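Local coordinates for protein VP5 (Halorubrum pleomorphic virus 6, PDB 6QGL) that is a membrane-anchored envelope protein and probably mediates fusion of the viral envelope with the membrane of its archaeal host, at residues G330-G335 with G445-D450; L355-W360 with R428-A433. One frame throughout, in Å; residues are numbered along the deposited sequence.

Interaction 1: G330-G335 with G445-D450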
# COMPACT_ATOMS: atom_id res chain seq x y z
N GLY A 330 -12.67 18.20 4.66
CA GLY A 330 -12.57 19.63 4.40
C GLY A 330 -11.54 20.06 3.37
O GLY A 330 -10.70 19.26 2.95
N PRO A 331 -11.57 21.35 2.97
CA PRO A 331 -10.57 21.84 2.01
C PRO A 331 -9.19 21.95 2.65
O PRO A 331 -9.08 22.32 3.82
CB PRO A 331 -11.12 23.20 1.58
CG PRO A 331 -11.96 23.65 2.71
CD PRO A 331 -12.50 22.43 3.38
N LEU A 332 -8.15 21.59 1.89
CA LEU A 332 -6.76 21.67 2.35
C LEU A 332 -6.21 23.02 1.90
O LEU A 332 -5.80 23.18 0.75
CB LEU A 332 -5.91 20.48 1.84
CG LEU A 332 -6.33 19.08 2.32
CD1 LEU A 332 -5.73 18.01 1.45
CD2 LEU A 332 -5.94 18.85 3.78
N SER A 333 -6.30 24.01 2.80
CA SER A 333 -5.88 25.39 2.56
C SER A 333 -4.38 25.61 2.73
O SER A 333 -3.75 24.97 3.58
CB SER A 333 -6.66 26.34 3.46
OG SER A 333 -8.06 26.15 3.34
N ALA A 334 -3.82 26.54 1.94
CA ALA A 334 -2.40 26.91 1.99
C ALA A 334 -2.14 27.75 3.25
O ALA A 334 -2.95 28.61 3.60
CB ALA A 334 -2.01 27.68 0.74
N GLY A 335 -1.03 27.46 3.92
CA GLY A 335 -0.62 28.11 5.15
C GLY A 335 -1.06 27.36 6.40
O GLY A 335 -0.61 27.67 7.50
N GLY A 445 1.67 11.25 8.95
CA GLY A 445 2.18 12.27 9.85
C GLY A 445 1.82 13.67 9.42
O GLY A 445 1.52 13.91 8.24
N ALA A 446 1.85 14.61 10.39
CA ALA A 446 1.53 16.03 10.22
C ALA A 446 2.30 16.70 9.08
O ALA A 446 3.51 16.54 8.96
CB ALA A 446 1.76 16.77 11.53
N PHE A 447 1.56 17.43 8.24
CA PHE A 447 2.08 18.15 7.08
C PHE A 447 1.52 19.56 7.02
O PHE A 447 0.43 19.82 7.54
CB PHE A 447 1.75 17.39 5.78
CG PHE A 447 0.28 17.21 5.45
CD1 PHE A 447 -0.43 18.22 4.79
CD2 PHE A 447 -0.38 16.02 5.74
CE1 PHE A 447 -1.78 18.05 4.48
CE2 PHE A 447 -1.73 15.86 5.41
CZ PHE A 447 -2.42 16.87 4.78
N THR A 448 2.26 20.47 6.37
CA THR A 448 1.81 21.86 6.18
C THR A 448 1.79 22.15 4.68
O THR A 448 2.76 21.85 3.98
CB THR A 448 2.64 22.87 7.00
OG1 THR A 448 3.96 22.94 6.48
CG2 THR A 448 2.75 22.52 8.45
N VAL A 449 0.67 22.71 4.19
CA VAL A 449 0.49 23.06 2.78
C VAL A 449 1.13 24.44 2.58
O VAL A 449 0.59 25.43 3.06
CB VAL A 449 -1.01 23.02 2.34
CG1 VAL A 449 -1.16 23.30 0.85
CG2 VAL A 449 -1.66 21.68 2.70
N ASP A 450 2.30 24.49 1.91
CA ASP A 450 3.02 25.74 1.67
C ASP A 450 2.31 26.62 0.66
O ASP A 450 1.91 27.74 0.99
CB ASP A 450 4.48 25.46 1.24
CG ASP A 450 5.31 24.70 2.25
OD1 ASP A 450 5.27 25.05 3.45
OD2 ASP A 450 6.01 23.75 1.84
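Gly-335 and Val-449 meet where a loop runs into the edge of an antiparallel beta-sheet: residues 330-335 lead into the short outermost strand 337-338, and Val-449 lies on the adjacent strand 447-454. The two segments share a single backbone hydrogen bond, from Gly-335 N to Val-449 O at 2.7 Å, almost straight at the hydrogen (174°). A second backbone bond, between Val-449 and Gln-336, carries the pairing on toward the edge strand.

Val-449 contributes most of the side-chain contact. Its CB points at the loop, and Ser-333 O lies 3.6 Å from Val-449 CB. Of the two methyls, CG1 stands anti to the backbone N (chi1 -176°) and rests against the loop, with Val-449 CG1 4.0 Å from Ala-334 CA. Ser-333 O lies about equally near both methyls, and CG1 alone also reaches Ala-334 CA. Ala-334 adds its methyl at the margin, where Ala-334 CB lies 3.9 Å from Asp-450 O.

Further into the sheet the contact becomes wholly apolar. Phe-447 holds CG between its own backbone N and carbonyl carbon (chi1 62°), and the ring reaches toward Leu-332, whose side chain crosses it at about a right angle. Ile-309 and Pro-340 also touch this phenyl group, while Leu-332 leans on Phe-322 as well.

Ser-333 turns its CB away from strand 447-454, and the loop is tied to Ser-463 and Thr-464 as well as to the sheet edge, through bonds from Ser-333 OG to Ser-463 OG and from Leu-332 N to Thr-464 OG1. At the inner end of the contact, Leu-332 CD2 meets the rim of the phenyl ring near its plane, 4.2 Å from Phe-447 CZ.

Interaction 2: L355-W360 with R428-A433; sequences LVEGPW and RFVSTA
Gly-358 and Phe-429 form a hydrogen-bonded pair of an antiparallel beta-sheet, with bonds in both directions: Phe-429 N to Gly-358 O at 2.8 Å and Gly-358 N to Phe-429 O at 3.1 Å. Phe-429 keeps CG between its backbone N and carbonyl carbon (chi1 61°), which lays the ring over the bare backbone of the glycine. Gly-358 CA lies 3.9 Å from the centroid of the Phe-429 ring in a CH-pi contact. The Trp-360 side chain crosses that of Phe-429 at about a right angle, its CE3 near Phe-429 CD1, which lies at the edge of the indole.

The face of the sheet opposite Phe-429 carries Glu-357, which forms a non-hydrogen-bonded pair with Val-430. The CB of Glu-357 sits near the carbonyl oxygen of Phe-429. Its CG then runs beside the valine methyls, 3.6 Å from Val-430 CG2, and the extended chain carries CD on toward Arg-428. At the tip, Glu-357 OE1 makes a salt bridge of 2.9 Å to Arg-428 NH2, approaching at the edge of the guanidinium, while OE2 stays beside Val-430 CG1. The bridge uses one oxygen and one nitrogen, and the two planes stand 75° apart, far from the coplanar, two-pronged arrangement. Val-430 CG2 lies beneath the centre of the guanidinium, and Arg-428 NH1 bridges to Glu-385, placing the arginine between two acids.

Strand 422-431 pairs with 357-359 and also with 382-388, through backbone bonds of Arg-428 to Glu-385 and Val-430 to Ala-383. Glu-357 bonds through its backbone to Thr-317, and Val-356 touches Leu-318, joining this short strand to 317-324 of the neighbouring six-stranded sheet.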
# COMPACT_ATOMS: atom_id res chain seq x y z
N LEU A 355 12.48 14.98 -6.52
CA LEU A 355 12.41 16.36 -6.03
C LEU A 355 12.48 16.45 -4.51
O LEU A 355 12.65 17.57 -4.00
CB LEU A 355 11.16 17.07 -6.58
CG LEU A 355 10.93 16.98 -8.10
CD1 LEU A 355 9.62 17.62 -8.49
CD2 LEU A 355 12.06 17.63 -8.88
N VAL A 356 12.35 15.31 -3.78
CA VAL A 356 12.41 15.28 -2.30
C VAL A 356 13.67 16.01 -1.83
O VAL A 356 14.77 15.64 -2.23
CB VAL A 356 12.33 13.85 -1.68
CG1 VAL A 356 12.33 13.92 -0.15
CG2 VAL A 356 11.10 13.09 -2.15
N GLU A 357 13.48 17.08 -1.04
CA GLU A 357 14.57 17.91 -0.50
C GLU A 357 14.17 18.56 0.82
O GLU A 357 13.02 18.96 1.00
CB GLU A 357 15.01 18.99 -1.51
CG GLU A 357 15.72 18.47 -2.75
CD GLU A 357 16.17 19.51 -3.76
OE1 GLU A 357 15.81 20.70 -3.60
OE2 GLU A 357 16.87 19.13 -4.73
N GLY A 358 15.13 18.67 1.73
CA GLY A 358 14.94 19.27 3.05
C GLY A 358 16.23 19.52 3.81
O GLY A 358 17.27 18.95 3.46
N PRO A 359 16.21 20.37 4.87
CA PRO A 359 17.45 20.63 5.61
C PRO A 359 17.83 19.52 6.59
O PRO A 359 16.96 18.93 7.23
CB PRO A 359 17.16 21.95 6.35
CG PRO A 359 15.77 22.37 5.92
CD PRO A 359 15.09 21.15 5.42
N TRP A 360 19.14 19.25 6.70
CA TRP A 360 19.69 18.25 7.60
C TRP A 360 20.46 18.95 8.73
O TRP A 360 21.66 19.21 8.60
CB TRP A 360 20.58 17.25 6.83
CG TRP A 360 21.01 16.09 7.67
CD1 TRP A 360 22.16 15.98 8.38
CD2 TRP A 360 20.24 14.91 7.96
NE1 TRP A 360 22.18 14.79 9.08
CE2 TRP A 360 21.01 14.11 8.83
CE3 TRP A 360 18.98 14.45 7.55
CZ2 TRP A 360 20.57 12.87 9.29
CZ3 TRP A 360 18.54 13.22 8.01
CH2 TRP A 360 19.33 12.44 8.87
N ARG A 428 22.00 19.42 3.68
CA ARG A 428 20.63 19.19 3.21
C ARG A 428 20.51 17.82 2.55
O ARG A 428 21.49 17.34 1.97
CB ARG A 428 20.16 20.32 2.26
CG ARG A 428 20.85 20.38 0.89
CD ARG A 428 20.02 21.16 -0.10
NE ARG A 428 20.52 21.02 -1.47
CZ ARG A 428 19.77 21.08 -2.56
NH1 ARG A 428 20.30 20.93 -3.76
NH2 ARG A 428 18.45 21.26 -2.45
N PHE A 429 19.34 17.19 2.66
CA PHE A 429 19.12 15.90 2.02
C PHE A 429 18.33 16.09 0.73
O PHE A 429 17.40 16.89 0.69
CB PHE A 429 18.45 14.87 2.95
CG PHE A 429 17.08 15.24 3.48
CD1 PHE A 429 16.94 15.95 4.67
CD2 PHE A 429 15.93 14.82 2.82
CE1 PHE A 429 15.68 16.27 5.16
CE2 PHE A 429 14.67 15.14 3.32
CZ PHE A 429 14.55 15.87 4.48
N VAL A 430 18.76 15.42 -0.34
CA VAL A 430 18.16 15.48 -1.67
C VAL A 430 18.01 14.02 -2.16
O VAL A 430 18.75 13.16 -1.70
CB VAL A 430 19.02 16.37 -2.63
CG1 VAL A 430 18.48 16.38 -4.05
CG2 VAL A 430 19.16 17.79 -2.10
N SER A 431 17.04 13.74 -3.06
CA SER A 431 16.81 12.40 -3.59
C SER A 431 17.97 11.91 -4.46
O SER A 431 18.68 12.73 -5.06
CB SER A 431 15.51 12.34 -4.37
OG SER A 431 15.22 11.05 -4.89
N THR A 432 18.17 10.58 -4.52
CA THR A 432 19.23 9.96 -5.31
C THR A 432 18.72 9.55 -6.71
O THR A 432 19.51 9.08 -7.53
CB THR A 432 19.90 8.81 -4.52
OG1 THR A 432 21.11 8.44 -5.18
CG2 THR A 432 19.00 7.58 -4.36
N ALA A 433 17.40 9.74 -6.96
CA ALA A 433 16.73 9.40 -8.22
C ALA A 433 17.30 10.14 -9.42
O ALA A 433 17.34 11.38 -9.45
CB ALA A 433 15.23 9.62 -8.10

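Both interactions are partly buried beta contacts, and they belong to different antiparallel sheets; their centres lie about 21 Å apart and their nearest atoms about 9 Å. Both segments of interaction 2 fall within the part of the chain between the two segments of interaction 1. Strand 317-324 borders both: Leu-332 and Asp-450 of interaction 1 and Val-356 of interaction 2 touch it. Interaction 1 joins an irregular loop to a sheet edge, through one backbone hydrogen bond, a valine against loop backbone and a leucine at a phenyl edge. Interaction 2 is regular strand pairing, with a larger buried area and two unlike faces: a largely buried aromatic one, and a more exposed one where charged groups meet.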